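Uncharacterized rhodanese-related protein TVG0868615 (PDB 3GK5) is of unknown function but carries a rhodanese-like domain, which suggests a role in sulfur transfer. Local coordinates at residues Asp55-Val60 against Gly79-Asp84; Thr19-Arg24 against Ile38-Ser43; Ser5-Asp10 against Asp84-Ile89. All blocks are in the same frame, centred on the assembly; numbering follows the deposited sequence.

Interaction 1 (Asp55-Val60 against Gly79-Asp84); sequences DKKYAV and GLNIVD
Tyr58, Ala59 and Val60 pair with Ile82, Val83 and Asp84 as neighbouring parallel strands. The backbone ladder of this parallel pair starts where Tyr58 N donates a hydrogen bond to Asn81 O at 2.8 Å; Val83 N to Tyr58 O and Val60 N to Val83 O carry it on. Before the strands pair, a water bridges Lys56 O and Asn81 N.

The apolar contacts divide between two faces. On one, Ile82 CG2 rests 3.9 Å from Tyr58 CB and Val60 lies alongside Ile82; Val72 of helix 66-76 covers this side. On the other, small Ala59 lets Val83 close over the backbone: Val83 turns CG1 opposite its carbonyl carbon (chi1 -64°), which sets CG2 between N and C, 3.6 Å from Ala59 CA.

One polar chain crosses this second patch. Lys57, bent beyond CG, passes Val83 at about a right angle, NZ lying 3.7 Å from CG1 of Val83 and hydrogen-bonding to Tyr18 OH. An alanine in place of Lys57 would probably leave Tyr18 OH without this partner and remove one of the neighbours of Val83 CG1. Strand 58-61, helix 66-76 and strand 82-85 together form a beta-alpha-beta crossover of the rhodanese-like domain.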
ATOM      1  N   ASP A  55       4.446  14.875  -3.616  1.00 34.83           N
ATOM      2  CA  ASP A  55       5.776  14.912  -3.018  1.00 27.75           C
ATOM      3  C   ASP A  55       6.029  13.744  -2.073  1.00 32.76           C
ATOM      4  O   ASP A  55       6.880  13.833  -1.188  1.00 38.63           O
ATOM      5  CB  ASP A  55       5.961  16.212  -2.244  1.00 31.70           C
ATOM      6  CG  ASP A  55       4.999  16.334  -1.086  1.00 32.24           C
ATOM      7  OD1 ASP A  55       3.775  16.328  -1.325  1.00 33.92           O
ATOM      8  OD2 ASP A  55       5.463  16.436   0.065  1.00 45.64           O
ATOM      9  N   LYS A  56       5.290  12.656  -2.248  1.00 28.72           N
ATOM     10  CA  LYS A  56       5.481  11.494  -1.401  1.00 30.10           C
ATOM     11  C   LYS A  56       5.770  10.252  -2.205  1.00 30.19           C
ATOM     12  O   LYS A  56       5.443  10.175  -3.387  1.00 26.48           O
ATOM     13  CB  LYS A  56       4.255  11.250  -0.526  1.00 26.65           C
ATOM     14  CG  LYS A  56       4.133  12.220   0.613  1.00 37.55           C
ATOM     15  CD  LYS A  56       2.849  11.996   1.357  1.00 51.90           C
ATOM     16  CE  LYS A  56       2.607  13.096   2.367  1.00 54.36           C
ATOM     17  NZ  LYS A  56       1.179  13.071   2.797  1.00 58.32           N
ATOM     18  N   LYS A  57       6.405   9.289  -1.545  1.00 33.12           N
ATOM     19  CA  LYS A  57       6.755   8.004  -2.139  1.00 26.21           C
ATOM     20  C   LYS A  57       5.801   6.993  -1.515  1.00 20.64           C
ATOM     21  O   LYS A  57       5.944   6.633  -0.350  1.00 21.66           O
ATOM     22  CB  LYS A  57       8.199   7.653  -1.782  1.00 26.51           C
ATOM     23  CG  LYS A  57       8.694   6.309  -2.293  1.00 40.38           C
ATOM     24  CD  LYS A  57       9.083   6.377  -3.756  1.00 42.12           C
ATOM     25  CE  LYS A  57      10.404   5.639  -4.030  1.00 46.09           C
ATOM     26  NZ  LYS A  57      10.292   4.147  -3.950  1.00 37.64           N
ATOM     27  N   TYR A  58       4.824   6.538  -2.287  1.00 19.27           N
ATOM     28  CA  TYR A  58       3.847   5.591  -1.771  1.00 22.53           C
ATOM     29  C   TYR A  58       4.158   4.123  -2.027  1.00 26.12           C
ATOM     30  O   TYR A  58       4.719   3.757  -3.062  1.00 33.43           O
ATOM     31  CB  TYR A  58       2.459   5.902  -2.337  1.00 17.57           C
ATOM     32  CG  TYR A  58       1.877   7.223  -1.879  1.00 23.89           C
ATOM     33  CD1 TYR A  58       1.949   8.366  -2.685  1.00 20.83           C
ATOM     34  CD2 TYR A  58       1.232   7.325  -0.648  1.00 17.46           C
ATOM     35  CE1 TYR A  58       1.386   9.573  -2.270  1.00 26.01           C
ATOM     36  CE2 TYR A  58       0.669   8.521  -0.226  1.00 21.96           C
ATOM     37  CZ  TYR A  58       0.747   9.636  -1.033  1.00 26.08           C
ATOM     38  OH  TYR A  58       0.189  10.810  -0.596  1.00 31.25           O
ATOM     39  N   ALA A  59       3.780   3.294  -1.063  1.00 18.26           N
ATOM     40  CA  ALA A  59       3.949   1.850  -1.152  1.00 22.13           C
ATOM     41  C   ALA A  59       2.525   1.283  -1.099  1.00 17.87           C
ATOM     42  O   ALA A  59       1.885   1.271  -0.042  1.00 24.12           O
ATOM     43  CB  ALA A  59       4.792   1.337   0.034  1.00 13.36           C
ATOM     44  N   VAL A  60       2.026   0.830  -2.245  1.00 16.24           N
ATOM     45  CA  VAL A  60       0.664   0.310  -2.327  1.00 10.62           C
ATOM     46  C   VAL A  60       0.598  -1.136  -1.911  1.00  9.92           C
ATOM     47  O   VAL A  60       1.220  -2.006  -2.520  1.00 20.70           O
ATOM     48  CB  VAL A  60       0.097   0.419  -3.747  1.00 11.48           C
ATOM     49  CG1 VAL A  60      -1.404   0.224  -3.708  1.00 13.54           C
ATOM     50  CG2 VAL A  60       0.460   1.748  -4.345  1.00  5.41           C
ATOM     51  N   GLY A  79       1.442  10.331 -12.864  1.00 29.41           N
ATOM     52  CA  GLY A  79       2.622  11.012 -12.358  1.00 33.96           C
ATOM     53  C   GLY A  79       2.889  10.908 -10.869  1.00 33.85           C
ATOM     54  O   GLY A  79       3.519  11.790 -10.283  1.00 30.12           O
ATOM     55  N   LEU A  80       2.415   9.834 -10.248  1.00 33.40           N
ATOM     56  CA  LEU A  80       2.635   9.646  -8.824  1.00 26.83           C
ATOM     57  C   LEU A  80       3.776   8.686  -8.569  1.00 27.23           C
ATOM     58  O   LEU A  80       3.956   7.691  -9.273  1.00 16.16           O
ATOM     59  CB  LEU A  80       1.373   9.132  -8.129  1.00 20.43           C
ATOM     60  CG  LEU A  80       0.305  10.165  -7.778  1.00 22.53           C
ATOM     61  CD1 LEU A  80      -0.931   9.447  -7.278  1.00 25.08           C
ATOM     62  CD2 LEU A  80       0.828  11.126  -6.714  1.00 25.27           C
ATOM     63  N   ASN A  81       4.558   9.007  -7.553  1.00 28.91           N
ATOM     64  CA  ASN A  81       5.685   8.181  -7.176  1.00 31.55           C
ATOM     65  C   ASN A  81       5.179   7.086  -6.230  1.00 33.71           C
ATOM     66  O   ASN A  81       5.211   7.250  -5.006  1.00 31.29           O
ATOM     67  CB  ASN A  81       6.733   9.056  -6.498  1.00 30.19           C
ATOM     68  CG  ASN A  81       7.962   8.290  -6.113  1.00 40.29           C
ATOM     69  OD1 ASN A  81       8.255   7.242  -6.687  1.00 44.87           O
ATOM     70  ND2 ASN A  81       8.708   8.815  -5.145  1.00 44.18           N
ATOM     71  N   ILE A  82       4.686   5.989  -6.811  1.00 31.01           N
ATOM     72  CA  ILE A  82       4.170   4.859  -6.039  1.00 24.20           C
ATOM     73  C   ILE A  82       4.813   3.555  -6.482  1.00 23.62           C
ATOM     74  O   ILE A  82       5.279   3.436  -7.611  1.00 34.28           O
ATOM     75  CB  ILE A  82       2.626   4.691  -6.174  1.00 19.39           C
ATOM     76  CG1 ILE A  82       2.279   3.881  -7.426  1.00 19.91           C
ATOM     77  CG2 ILE A  82       1.946   6.055  -6.216  1.00 18.12           C
ATOM     78  CD1 ILE A  82       2.639   4.542  -8.735  1.00 22.51           C
ATOM     79  N   VAL A  83       4.830   2.579  -5.581  1.00 23.74           N
ATOM     80  CA  VAL A  83       5.406   1.271  -5.855  1.00 15.21           C
ATOM     81  C   VAL A  83       4.445   0.196  -5.357  1.00 16.97           C
ATOM     82  O   VAL A  83       3.644   0.456  -4.467  1.00 25.55           O
ATOM     83  CB  VAL A  83       6.734   1.110  -5.121  1.00 29.23           C
ATOM     84  CG1 VAL A  83       7.746   2.125  -5.641  1.00 25.89           C
ATOM     85  CG2 VAL A  83       6.506   1.306  -3.633  1.00 29.23           C
ATOM     86  N   ASP A  84       4.525  -1.003  -5.926  1.00 14.56           N
ATOM     87  CA  ASP A  84       3.653  -2.111  -5.525  1.00 24.14           C
ATOM     88  C   ASP A  84       4.389  -2.986  -4.507  1.00 24.93           C
ATOM     89  O   ASP A  84       5.584  -3.242  -4.658  1.00 35.08           O
ATOM     90  CB  ASP A  84       3.261  -2.937  -6.766  1.00 19.59           C
ATOM     91  CG  ASP A  84       2.290  -4.065  -6.453  1.00 35.05           C
ATOM     92  OD1 ASP A  84       1.330  -3.833  -5.685  1.00 30.88           O
ATOM     93  OD2 ASP A  84       2.470  -5.186  -6.989  1.00 36.37           O
TER
HETATM   94  O   HOH W   1       3.577  10.965  -5.370  1.00 24.25           O

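Interaction 2 (Thr19-Arg24 against Ile38-Ser43); sequences TVLDVR and INIPIS
The carboxamide of Asn39 turns its ND2 to two carbonyls, Asp22 O at 2.7 Å and Arg24 O at 3.1 Å, both in its own plane, which fixes the rotation of the amide. Asp22 O is gripped twice, by this ND2 from above one face of its carbonyl plane and by Ile40 N from the opposite face. The Asp22 carboxylate stands 73° from the amide plane and meets the guanidinium edge of Arg24 in a salt bridge (NH2 to OD1), NE and NH2 gripping side-on through syn lone pairs; NH2 also bonds to Gly32 O. With CG anti to its backbone N (chi1 -169°), Asp22 also brings OD2 to Arg24 N at 2.9 Å, closing an Asx turn that suits aspartate to the strand's end.

Backbone bonds continue the pairing, Asp22 N to Ile38 O and, past Pro41, Ile42 N to Val23 O. Leu21 CD2 packs between Ile38 CG2 and Ile40 CB, each 3.8 Å away, while the side chains of Val23 and Ile42 cross at about a right angle, CB to CG2 3.9 Å.

Strand 38-39 is a sheet edge, separated from 58-61 by strand 19-22. Leu29 of helix 26-29 packs against Asp22, Arg24 and Asn39; Arg67 of helix 66-76 touches Arg24 and Ile42.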
ATOM      1  N   THR A  19       5.096   5.895   2.467  1.00 22.72           N
ATOM      2  CA  THR A  19       3.806   6.178   3.069  1.00 21.84           C
ATOM      3  C   THR A  19       2.920   5.071   2.535  1.00 17.17           C
ATOM      4  O   THR A  19       2.440   5.148   1.420  1.00 15.79           O
ATOM      5  CB  THR A  19       3.238   7.516   2.597  1.00 29.93           C
ATOM      6  OG1 THR A  19       4.059   8.586   3.081  1.00 33.81           O
ATOM      7  CG2 THR A  19       1.807   7.687   3.103  1.00 31.87           C
ATOM      8  N   VAL A  20       2.726   4.036   3.337  1.00 26.52           N
ATOM      9  CA  VAL A  20       1.926   2.890   2.935  1.00 23.68           C
ATOM     10  C   VAL A  20       0.490   3.247   2.570  1.00 26.59           C
ATOM     11  O   VAL A  20      -0.217   3.867   3.366  1.00 27.76           O
ATOM     12  CB  VAL A  20       1.886   1.846   4.062  1.00 14.01           C
ATOM     13  CG1 VAL A  20       1.118   0.634   3.614  1.00 23.09           C
ATOM     14  CG2 VAL A  20       3.297   1.474   4.471  1.00 13.49           C
ATOM     15  N   LEU A  21       0.063   2.852   1.371  1.00 21.11           N
ATOM     16  CA  LEU A  21      -1.312   3.095   0.926  1.00 22.09           C
ATOM     17  C   LEU A  21      -2.012   1.737   0.914  1.00 19.74           C
ATOM     18  O   LEU A  21      -1.680   0.870   0.103  1.00 18.46           O
ATOM     19  CB  LEU A  21      -1.346   3.668  -0.490  1.00 13.56           C
ATOM     20  CG  LEU A  21      -2.490   4.607  -0.883  1.00 22.24           C
ATOM     21  CD1 LEU A  21      -2.656   4.551  -2.396  1.00 17.91           C
ATOM     22  CD2 LEU A  21      -3.790   4.237  -0.205  1.00 24.04           C
ATOM     23  N   ASP A  22      -2.982   1.556   1.806  1.00 14.97           N
ATOM     24  CA  ASP A  22      -3.706   0.289   1.894  1.00 16.14           C
ATOM     25  C   ASP A  22      -4.991   0.411   1.091  1.00 16.84           C
ATOM     26  O   ASP A  22      -5.895   1.151   1.471  1.00 16.44           O
ATOM     27  CB  ASP A  22      -4.006  -0.036   3.361  1.00 11.61           C
ATOM     28  CG  ASP A  22      -4.518  -1.439   3.553  1.00 18.25           C
ATOM     29  OD1 ASP A  22      -4.146  -2.051   4.582  1.00 25.26           O
ATOM     30  OD2 ASP A  22      -5.296  -1.934   2.698  1.00 20.26           O
ATOM     31  N   VAL A  23      -5.062  -0.322  -0.020  1.00 24.83           N
ATOM     32  CA  VAL A  23      -6.214  -0.274  -0.917  1.00 22.77           C
ATOM     33  C   VAL A  23      -7.258  -1.359  -0.705  1.00 14.64           C
ATOM     34  O   VAL A  23      -8.111  -1.591  -1.560  1.00 19.21           O
ATOM     35  CB  VAL A  23      -5.747  -0.319  -2.367  1.00 22.73           C
ATOM     36  CG1 VAL A  23      -4.737   0.796  -2.603  1.00 16.71           C
ATOM     37  CG2 VAL A  23      -5.133  -1.672  -2.662  1.00 11.40           C
ATOM     38  N   ARG A  24      -7.189  -2.008   0.447  1.00 21.37           N
ATOM     39  CA  ARG A  24      -8.127  -3.060   0.808  1.00 19.44           C
ATOM     40  C   ARG A  24      -9.384  -2.412   1.374  1.00 14.72           C
ATOM     41  O   ARG A  24      -9.401  -1.215   1.650  1.00 19.78           O
ATOM     42  CB  ARG A  24      -7.503  -3.975   1.867  1.00 17.27           C
ATOM     43  CG  ARG A  24      -6.205  -4.634   1.430  1.00 24.54           C
ATOM     44  CD  ARG A  24      -5.716  -5.614   2.472  1.00 20.43           C
ATOM     45  NE  ARG A  24      -5.324  -4.927   3.698  1.00 23.13           N
ATOM     46  CZ  ARG A  24      -5.238  -5.509   4.887  1.00 19.86           C
ATOM     47  NH1 ARG A  24      -5.523  -6.798   5.020  1.00 12.28           N
ATOM     48  NH2 ARG A  24      -4.870  -4.801   5.942  1.00 21.99           N
ATOM     49  N   ILE A  38      -2.372   4.967   5.069  1.00 29.42           N
ATOM     50  CA  ILE A  38      -3.639   5.585   4.708  1.00 22.13           C
ATOM     51  C   ILE A  38      -4.466   4.538   3.980  1.00 22.97           C
ATOM     52  O   ILE A  38      -3.942   3.796   3.146  1.00 23.05           O
ATOM     53  CB  ILE A  38      -3.448   6.781   3.771  1.00 31.96           C
ATOM     54  CG1 ILE A  38      -4.811   7.222   3.212  1.00 35.90           C
ATOM     55  CG2 ILE A  38      -2.506   6.401   2.637  1.00 35.37           C
ATOM     56  CD1 ILE A  38      -5.833   7.635   4.275  1.00 34.85           C
ATOM     57  N   ASN A  39      -5.759   4.492   4.290  1.00 16.87           N
ATOM     58  CA  ASN A  39      -6.655   3.518   3.686  1.00 17.94           C
ATOM     59  C   ASN A  39      -7.558   4.082   2.592  1.00 17.35           C
ATOM     60  O   ASN A  39      -8.396   4.949   2.838  1.00 18.55           O
ATOM     61  CB  ASN A  39      -7.526   2.878   4.770  1.00 18.60           C
ATOM     62  CG  ASN A  39      -8.452   1.796   4.231  1.00 27.41           C
ATOM     63  OD1 ASN A  39      -9.534   1.571   4.785  1.00 31.19           O
ATOM     64  ND2 ASN A  39      -8.031   1.108   3.164  1.00 13.61           N
ATOM     65  N   ILE A  40      -7.356   3.588   1.377  1.00 12.42           N
ATOM     66  CA  ILE A  40      -8.177   3.969   0.250  1.00 12.49           C
ATOM     67  C   ILE A  40      -8.551   2.701  -0.511  1.00 19.89           C
ATOM     68  O   ILE A  40      -7.734   2.133  -1.242  1.00 21.71           O
ATOM     69  CB  ILE A  40      -7.462   4.924  -0.717  1.00 17.05           C
ATOM     70  CG1 ILE A  40      -7.144   6.246  -0.008  1.00 26.28           C
ATOM     71  CG2 ILE A  40      -8.380   5.211  -1.922  1.00 21.54           C
ATOM     72  CD1 ILE A  40      -6.334   7.235  -0.846  1.00  6.54           C
ATOM     73  N   PRO A  41      -9.792   2.225  -0.330  1.00 23.24           N
ATOM     74  CA  PRO A  41     -10.240   1.011  -1.026  1.00 15.38           C
ATOM     75  C   PRO A  41     -10.231   1.258  -2.528  1.00 17.30           C
ATOM     76  O   PRO A  41     -10.508   2.367  -2.957  1.00 25.18           O
ATOM     77  CB  PRO A  41     -11.652   0.807  -0.483  1.00 12.33           C
ATOM     78  CG  PRO A  41     -11.556   1.370   0.907  1.00 26.09           C
ATOM     79  CD  PRO A  41     -10.775   2.646   0.686  1.00 14.42           C
ATOM     80  N   ILE A  42      -9.897   0.239  -3.319  1.00 20.07           N
ATOM     81  CA  ILE A  42      -9.857   0.370  -4.778  1.00 26.57           C
ATOM     82  C   ILE A  42     -11.188   0.832  -5.367  1.00 29.58           C
ATOM     83  O   ILE A  42     -11.246   1.286  -6.512  1.00 28.40           O
ATOM     84  CB  ILE A  42      -9.501  -0.969  -5.469  1.00 26.87           C
ATOM     85  CG1 ILE A  42     -10.322  -2.090  -4.848  1.00 31.91           C
ATOM     86  CG2 ILE A  42      -8.015  -1.240  -5.379  1.00 23.14           C
ATOM     87  CD1 ILE A  42     -10.019  -3.455  -5.414  1.00 55.79           C
ATOM     88  N   SER A  43     -12.261   0.706  -4.593  1.00 32.91           N
ATOM     89  CA  SER A  43     -13.585   1.106  -5.063  1.00 36.82           C
ATOM     90  C   SER A  43     -13.793   2.596  -4.874  1.00 37.51           C
ATOM     91  O   SER A  43     -14.836   3.152  -5.238  1.00 38.85           O
ATOM     92  CB  SER A  43     -14.666   0.340  -4.310  1.00 32.85           C
ATOM     93  OG  SER A  43     -14.533  -1.054  -4.551  1.00 50.69           O
TER

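Interaction 3 (Ser5-Asp10 against Asp84-Ile89); sequences SINAAD and DVEGGI
Ser5 and Ile6 run parallel to Asp84 and Val85, held by a bond from Ile6 N to Asp84 O of 2.7 Å and a longer one from Glu86 N to Ile6 O of 3.2 Å. On one face the two beta-branched residues meet: Ile6 CG2 lies 4.0 Å from Val85 CG2, and the same Ile6 methyl sits 3.3 Å from Asp84 O. Leu11 of helix 8-13 touches both residues, so isoleucine and valine suit a buried surface beneath that helix.

Strand 5-6 thus forms an edge of the parallel rhodanese-like sheet, added from the start of the chain beside strand 82-85. Just beyond the pairing, Val85 to Gly88 make a type II beta turn; Gly87, with phi 83°, has backbone angles at which a CB would press on the preceding carbonyl.

Glu86 reaches back over the edge strand. Its CG lies beside the backbone N (chi1 -51°) and the chain is extended from there, carrying OE1 to the Ser5 hydroxyl at 2.8 Å, although the place of Ser5 OG is less sure, and bringing OE2 to 3.6 Å from Asn7 CA. Asp84, on the same face as Ser5, has its carboxylate held by Ser68 and Tyr3. Where helix 8-13 begins, a water accepts a weak bond from Ala8 N and lies doubtfully close to Glu86 O.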
ATOM      1  N   SER A   5       8.114  -2.259  -8.170  1.00 43.00           N
ATOM      2  CA  SER A   5       7.686  -3.139  -7.094  1.00 39.50           C
ATOM      3  C   SER A   5       8.703  -3.106  -5.955  1.00 37.23           C
ATOM      4  O   SER A   5       9.858  -2.726  -6.163  1.00 33.15           O
ATOM      5  CB  SER A   5       7.529  -4.561  -7.632  1.00 35.90           C
ATOM      6  OG  SER A   5       7.042  -5.435  -6.636  1.00 51.49           O
ATOM      7  N   ILE A   6       8.274  -3.505  -4.756  1.00 35.38           N
ATOM      8  CA  ILE A   6       9.151  -3.504  -3.583  1.00 31.25           C
ATOM      9  C   ILE A   6       8.917  -4.662  -2.613  1.00 34.81           C
ATOM     10  O   ILE A   6       7.796  -4.940  -2.203  1.00 31.28           O
ATOM     11  CB  ILE A   6       9.030  -2.169  -2.787  1.00 26.15           C
ATOM     12  CG1 ILE A   6       9.871  -2.231  -1.517  1.00 27.61           C
ATOM     13  CG2 ILE A   6       7.592  -1.901  -2.418  1.00 26.37           C
ATOM     14  CD1 ILE A   6       9.783  -0.978  -0.676  1.00 39.94           C
ATOM     15  N   ASN A   7      10.009  -5.318  -2.248  1.00 38.49           N
ATOM     16  CA  ASN A   7       9.994  -6.444  -1.329  1.00 36.58           C
ATOM     17  C   ASN A   7       9.525  -5.992   0.056  1.00 37.41           C
ATOM     18  O   ASN A   7       9.609  -4.811   0.390  1.00 36.84           O
ATOM     19  CB  ASN A   7      11.407  -7.014  -1.225  1.00 49.92           C
ATOM     20  CG  ASN A   7      11.444  -8.354  -0.544  1.00 60.77           C
ATOM     21  OD1 ASN A   7      12.470  -8.751   0.012  1.00 67.41           O
ATOM     22  ND2 ASN A   7      10.327  -9.076  -0.594  1.00 73.85           N
ATOM     23  N   ALA A   8       9.042  -6.932   0.866  1.00 34.00           N
ATOM     24  CA  ALA A   8       8.583  -6.612   2.217  1.00 31.27           C
ATOM     25  C   ALA A   8       9.751  -6.122   3.067  1.00 25.62           C
ATOM     26  O   ALA A   8       9.667  -5.089   3.726  1.00 31.09           O
ATOM     27  CB  ALA A   8       7.956  -7.836   2.861  1.00 23.56           C
ATOM     28  N   ALA A   9      10.840  -6.879   3.048  1.00 25.58           N
ATOM     29  CA  ALA A   9      12.022  -6.528   3.814  1.00 30.74           C
ATOM     30  C   ALA A   9      12.495  -5.140   3.424  1.00 27.94           C
ATOM     31  O   ALA A   9      12.906  -4.352   4.280  1.00 33.30           O
ATOM     32  CB  ALA A   9      13.129  -7.551   3.579  1.00 30.63           C
ATOM     33  N   ASP A  10      12.434  -4.846   2.130  1.00 26.21           N
ATOM     34  CA  ASP A  10      12.847  -3.542   1.617  1.00 26.07           C
ATOM     35  C   ASP A  10      11.984  -2.446   2.226  1.00 28.42           C
ATOM     36  O   ASP A  10      12.499  -1.472   2.780  1.00 24.24           O
ATOM     37  CB  ASP A  10      12.708  -3.504   0.093  1.00 36.54           C
ATOM     38  CG  ASP A  10      13.781  -4.303  -0.617  1.00 49.22           C
ATOM     39  OD1 ASP A  10      13.521  -4.750  -1.759  1.00 47.95           O
ATOM     40  OD2 ASP A  10      14.885  -4.470  -0.045  1.00 55.53           O
ATOM     41  N   ASP A  84       4.525  -1.003  -5.926  1.00 14.56           N
ATOM     42  CA  ASP A  84       3.653  -2.111  -5.525  1.00 24.14           C
ATOM     43  C   ASP A  84       4.389  -2.986  -4.507  1.00 24.93           C
ATOM     44  O   ASP A  84       5.584  -3.242  -4.658  1.00 35.08           O
ATOM     45  CB  ASP A  84       3.261  -2.937  -6.766  1.00 19.59           C
ATOM     46  CG  ASP A  84       2.290  -4.065  -6.453  1.00 35.05           C
ATOM     47  OD1 ASP A  84       1.330  -3.833  -5.685  1.00 30.88           O
ATOM     48  OD2 ASP A  84       2.470  -5.186  -6.989  1.00 36.37           O
ATOM     49  N   VAL A  85       3.688  -3.426  -3.466  1.00 15.91           N
ATOM     50  CA  VAL A  85       4.303  -4.274  -2.447  1.00 16.81           C
ATOM     51  C   VAL A  85       4.029  -5.756  -2.729  1.00 28.65           C
ATOM     52  O   VAL A  85       2.884  -6.221  -2.674  1.00 24.54           O
ATOM     53  CB  VAL A  85       3.776  -3.939  -1.025  1.00 20.25           C
ATOM     54  CG1 VAL A  85       4.458  -4.827   0.006  1.00 16.06           C
ATOM     55  CG2 VAL A  85       4.004  -2.480  -0.701  1.00 15.17           C
ATOM     56  N   GLU A  86       5.095  -6.493  -3.015  1.00 28.38           N
ATOM     57  CA  GLU A  86       5.005  -7.916  -3.329  1.00 29.88           C
ATOM     58  C   GLU A  86       4.459  -8.786  -2.201  1.00 28.84           C
ATOM     59  O   GLU A  86       4.885  -8.671  -1.054  1.00 21.61           O
ATOM     60  CB  GLU A  86       6.390  -8.420  -3.738  1.00 37.54           C
ATOM     61  CG  GLU A  86       7.028  -7.561  -4.817  1.00 45.82           C
ATOM     62  CD  GLU A  86       8.529  -7.741  -4.922  1.00 50.56           C
ATOM     63  OE1 GLU A  86       9.141  -7.074  -5.788  1.00 44.97           O
ATOM     64  OE2 GLU A  86       9.096  -8.542  -4.141  1.00 51.97           O
ATOM     65  N   GLY A  87       3.520  -9.662  -2.544  1.00 27.40           N
ATOM     66  CA  GLY A  87       2.938 -10.560  -1.565  1.00 26.38           C
ATOM     67  C   GLY A  87       1.806  -9.986  -0.732  1.00 28.51           C
ATOM     68  O   GLY A  87       1.134 -10.717  -0.000  1.00 33.08           O
ATOM     69  N   GLY A  88       1.589  -8.680  -0.839  1.00 22.86           N
ATOM     70  CA  GLY A  88       0.539  -8.047  -0.064  1.00 16.90           C
ATOM     71  C   GLY A  88       0.933  -7.962   1.398  1.00 20.98           C
ATOM     72  O   GLY A  88       2.111  -8.095   1.746  1.00 23.86           O
ATOM     73  N   ILE A  89      -0.049  -7.726   2.259  1.00 20.70           N
ATOM     74  CA  ILE A  89       0.207  -7.642   3.691  1.00 24.83           C
ATOM     75  C   ILE A  89       0.281  -9.074   4.228  1.00 28.41           C
ATOM     76  O   ILE A  89       0.741  -9.312   5.342  1.00 36.70           O
ATOM     77  CB  ILE A  89      -0.913  -6.846   4.400  1.00 20.31           C
ATOM     78  CG1 ILE A  89      -0.466  -6.435   5.799  1.00 23.27           C
ATOM     79  CG2 ILE A  89      -2.177  -7.681   4.483  1.00 36.78           C
ATOM     80  CD1 ILE A  89      -1.341  -5.348   6.420  1.00  6.15           C
TER
HETATM   81  O   HOH W   2       7.066  -9.413  -0.131  1.00 33.72           O

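All three contacts belong to one parallel sheet. Interactions 1 and 2 adjoin through strands 58-61 and 19-22, with Ala59 O 2.8 Å from Leu21 N and Val60 CG1 3.6 Å from Val23 CG1. Interactions 1 and 3 share Asp84, and Val83 CG2 packs 3.6 Å from Ile6 CG2. Along the chain, interaction 3 closes a loop that contains the other two. Interactions 2 and 3, with centres about 14 Å apart, touch where Arg24 NH1 lies 3.5 Å from Ile89 CG2. Cys62, directly after strand 58-61, begins a stretch to Arg67 that probably corresponds to the CxxGxR active-site loop of rhodaneses; Arg67 touches Arg24 and Ile42 of interaction 2, and Cys62 is backbone-bonded to Ile89 of interaction 3.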